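Local coordinates for DNA replication factor Cdt1 (Mus musculus, PDB 3A4C), which licenses DNA replication by cooperating with CDC6 and the origin recognition complex to load the MCM complex onto DNA, and also promotes stable kinetochore-microtubule attachment in mitosis, at residues 34-39 with 80-85. Residues are numbered along the deposited sequence; the frame is centred on the assembly and turned at random.
Sequences LTMEVV and TYVKLD
L34 and V82 pair their backbones antiparallel: V82 N gives a nearly straight bond (170°) to L34 O at 2.7 Å, and L34 N returns one to V82 O at 3.1 Å. Two residues on, past the non-hydrogen-bonded pair T35-Y81, M36 N donates to T80 O at 2.8 Å, so the bonding continues into the first turn of helix 36-45. T35 makes the change from strand to helix. From its CB, which lies 4.0 Å from T80 O, the side chain forks. Chi1 near 67° sets OG1 between the backbone N and the carbonyl carbon, where it accepts from V38 N, T35 being the helix N-cap; the methyl CG2 sits over one face of the Y81 ring, 4.0 Å from its centroid, a CH-pi contact. Threonine suits this place because its hydroxyl caps the helix while its methyl packs on an aromatic face. On the buried side V82, a compact beta-branched residue, sets CG2 3.7 Å from M36 CG and CB 4.0 Å from V39 CG2; the flexible M36 chain, bent at chi2, runs on to L60 and V61 of helix 53-66. The contact joins edge strand 33-35 and the start of helix 36-45 to middle strand 79-84 of Cdt1's C-terminal winged-helix domain. Backbone bonds thus set the register, and apolar packing seats the new helix against the sheet.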
ATOM      1  N   LEU A  34      -9.727   7.234   4.297  1.00 13.27           N
ATOM      2  CA  LEU A  34      -8.884   7.937   5.257  1.00 13.27           C
ATOM      3  C   LEU A  34      -7.867   8.749   4.477  1.00 10.71           C
ATOM      4  O   LEU A  34      -7.484   8.355   3.384  1.00 12.69           O
ATOM      5  CB  LEU A  34      -8.139   6.944   6.151  1.00 11.01           C
ATOM      6  CG  LEU A  34      -8.953   6.090   7.122  1.00 15.08           C
ATOM      7  CD1 LEU A  34      -8.053   4.997   7.696  1.00 15.04           C
ATOM      8  CD2 LEU A  34      -9.551   6.959   8.213  1.00 12.97           C
ATOM      9  N   THR A  35      -7.413   9.873   5.031  1.00 11.21           N
ATOM     10  CA  THR A  35      -6.363  10.637   4.365  1.00 12.61           C
ATOM     11  C   THR A  35      -5.066   9.842   4.384  1.00 13.57           C
ATOM     12  O   THR A  35      -4.840   9.045   5.296  1.00 12.53           O
ATOM     13  CB  THR A  35      -6.125  12.001   5.029  1.00 14.04           C
ATOM     14  OG1 THR A  35      -5.575  11.803   6.338  1.00 14.57           O
ATOM     15  CG2 THR A  35      -7.441  12.780   5.132  1.00 14.26           C
ATOM     16  N   MET A  36      -4.236  10.052   3.365  1.00 11.69           N
ATOM     17  CA  MET A  36      -2.916   9.429   3.266  1.00 12.37           C
ATOM     18  C   MET A  36      -2.086   9.650   4.513  1.00 14.04           C
ATOM     19  O   MET A  36      -1.419   8.740   4.989  1.00 12.92           O
ATOM     20  CB  MET A  36      -2.148   9.997   2.080  1.00 16.29           C
ATOM     21  CG  MET A  36      -1.973   9.040   0.949  1.00 33.52           C
ATOM     22  SD  MET A  36      -0.864   7.716   1.453  1.00 26.72           S
ATOM     23  CE  MET A  36      -0.562   7.009  -0.163  1.00 29.20           C
ATOM     24  N   GLU A  37      -2.103  10.872   5.027  1.00 14.42           N
ATOM     25  CA  GLU A  37      -1.389  11.169   6.259  1.00 15.68           C
ATOM     26  C   GLU A  37      -1.818  10.240   7.394  1.00 14.25           C
ATOM     27  O   GLU A  37      -0.977   9.658   8.082  1.00 15.11           O
ATOM     28  CB  GLU A  37      -1.623  12.624   6.664  1.00 16.86           C
ATOM     29  CG  GLU A  37      -0.813  13.052   7.864  1.00 24.30           C
ATOM     30  CD  GLU A  37      -0.691  14.557   7.967  1.00 30.23           C
ATOM     31  OE1 GLU A  37       0.003  15.034   8.888  1.00 37.71           O
ATOM     32  OE2 GLU A  37      -1.289  15.260   7.124  1.00 28.79           O
ATOM     33  N   VAL A  38      -3.125  10.111   7.597  1.00 12.60           N
ATOM     34  CA  VAL A  38      -3.644   9.269   8.668  1.00 12.23           C
ATOM     35  C   VAL A  38      -3.290   7.808   8.436  1.00 13.71           C
ATOM     36  O   VAL A  38      -2.850   7.107   9.362  1.00 12.33           O
ATOM     37  CB  VAL A  38      -5.167   9.425   8.829  1.00 14.57           C
ATOM     38  CG1 VAL A  38      -5.737   8.295   9.687  1.00 14.02           C
ATOM     39  CG2 VAL A  38      -5.487  10.778   9.452  1.00 14.24           C
ATOM     40  N   VAL A  39      -3.470   7.354   7.200  1.00 12.18           N
ATOM     41  CA  VAL A  39      -3.218   5.952   6.878  1.00 13.14           C
ATOM     42  C   VAL A  39      -1.762   5.621   7.160  1.00 12.75           C
ATOM     43  O   VAL A  39      -1.453   4.585   7.752  1.00 12.10           O
ATOM     44  CB  VAL A  39      -3.522   5.641   5.399  1.00 12.38           C
ATOM     45  CG1 VAL A  39      -3.038   4.242   5.046  1.00 12.47           C
ATOM     46  CG2 VAL A  39      -5.013   5.792   5.113  1.00 13.09           C
ATOM     47  N   THR A  80      -5.174  13.884   0.422  1.00 13.48           N
ATOM     48  CA  THR A  80      -5.345  12.794  -0.523  1.00 13.10           C
ATOM     49  C   THR A  80      -6.031  11.648   0.196  1.00 12.43           C
ATOM     50  O   THR A  80      -5.535  11.145   1.198  1.00 14.21           O
ATOM     51  CB  THR A  80      -4.007  12.341  -1.108  1.00 15.89           C
ATOM     52  OG1 THR A  80      -3.438  13.426  -1.853  1.00 15.12           O
ATOM     53  CG2 THR A  80      -4.205  11.125  -2.029  1.00 13.24           C
ATOM     54  N   TYR A  81      -7.200  11.261  -0.290  1.00 11.67           N
ATOM     55  CA  TYR A  81      -7.957  10.219   0.381  1.00 11.68           C
ATOM     56  C   TYR A  81      -7.630   8.846  -0.177  1.00 13.75           C
ATOM     57  O   TYR A  81      -7.562   8.669  -1.388  1.00 11.32           O
ATOM     58  CB  TYR A  81      -9.458  10.498   0.307  1.00 13.92           C
ATOM     59  CG  TYR A  81      -9.876  11.522   1.324  1.00 12.76           C
ATOM     60  CD1 TYR A  81     -10.222  11.141   2.613  1.00 15.23           C
ATOM     61  CD2 TYR A  81      -9.898  12.876   1.008  1.00 15.04           C
ATOM     62  CE1 TYR A  81     -10.593  12.082   3.564  1.00 17.06           C
ATOM     63  CE2 TYR A  81     -10.265  13.827   1.954  1.00 16.73           C
ATOM     64  CZ  TYR A  81     -10.609  13.422   3.229  1.00 18.17           C
ATOM     65  OH  TYR A  81     -10.975  14.355   4.170  1.00 17.83           O
ATOM     66  N   VAL A  82      -7.407   7.899   0.733  1.00 13.48           N
ATOM     67  CA  VAL A  82      -7.194   6.499   0.406  1.00 13.51           C
ATOM     68  C   VAL A  82      -8.477   5.698   0.623  1.00 14.91           C
ATOM     69  O   VAL A  82      -9.081   5.736   1.695  1.00 13.94           O
ATOM     70  CB  VAL A  82      -6.090   5.889   1.281  1.00 12.19           C
ATOM     71  CG1 VAL A  82      -5.969   4.399   1.008  1.00 12.41           C
ATOM     72  CG2 VAL A  82      -4.769   6.605   1.033  1.00 16.46           C
ATOM     73  N   LYS A  83      -8.885   4.967  -0.403  1.00 12.43           N
ATOM     74  CA  LYS A  83     -10.108   4.193  -0.349  1.00 14.90           C
ATOM     75  C   LYS A  83      -9.820   2.786  -0.847  1.00 17.64           C
ATOM     76  O   LYS A  83      -9.130   2.607  -1.848  1.00 17.22           O
ATOM     77  CB  LYS A  83     -11.181   4.870  -1.211  1.00 23.28           C
ATOM     78  CG  LYS A  83     -12.562   4.247  -1.112  1.00 27.23           C
ATOM     79  CD  LYS A  83     -13.664   5.295  -1.308  1.00 30.80           C
ATOM     80  CE  LYS A  83     -13.644   5.913  -2.705  1.00 33.40           C
ATOM     81  NZ  LYS A  83     -14.796   6.861  -2.924  1.00 29.26           N
ATOM     82  N   LEU A  84     -10.337   1.789  -0.141  1.00 16.23           N
ATOM     83  CA  LEU A  84     -10.191   0.407  -0.570  1.00 16.84           C
ATOM     84  C   LEU A  84     -11.501  -0.090  -1.159  1.00 20.93           C
ATOM     85  O   LEU A  84     -12.578   0.213  -0.643  1.00 22.19           O
ATOM     86  CB  LEU A  84      -9.796  -0.486   0.604  1.00 18.58           C
ATOM     87  CG  LEU A  84      -8.400  -0.298   1.192  1.00 21.67           C
ATOM     88  CD1 LEU A  84      -8.140  -1.333   2.282  1.00 14.94           C
ATOM     89  CD2 LEU A  84      -7.361  -0.421   0.106  1.00 23.95           C
ATOM     90  N   ASP A  85     -11.414  -0.844  -2.245  1.00 19.45           N
ATOM     91  CA  ASP A  85     -12.579  -1.550  -2.749  1.00 26.90           C
ATOM     92  C   ASP A  85     -12.727  -2.827  -1.935  1.00 27.68           C
ATOM     93  O   ASP A  85     -12.011  -3.799  -2.160  1.00 31.76           O
ATOM     94  CB  ASP A  85     -12.417  -1.873  -4.232  1.00 24.73           C
ATOM     95  CG  ASP A  85     -13.681  -2.454  -4.842  1.00 39.08           C
ATOM     96  OD1 ASP A  85     -14.358  -3.244  -4.156  1.00 39.29           O
ATOM     97  OD2 ASP A  85     -13.995  -2.125  -6.005  1.00 39.99           O
TER
HETATM   98  O   HOH W   1      -3.219  13.408   3.050  1.00  3.39           O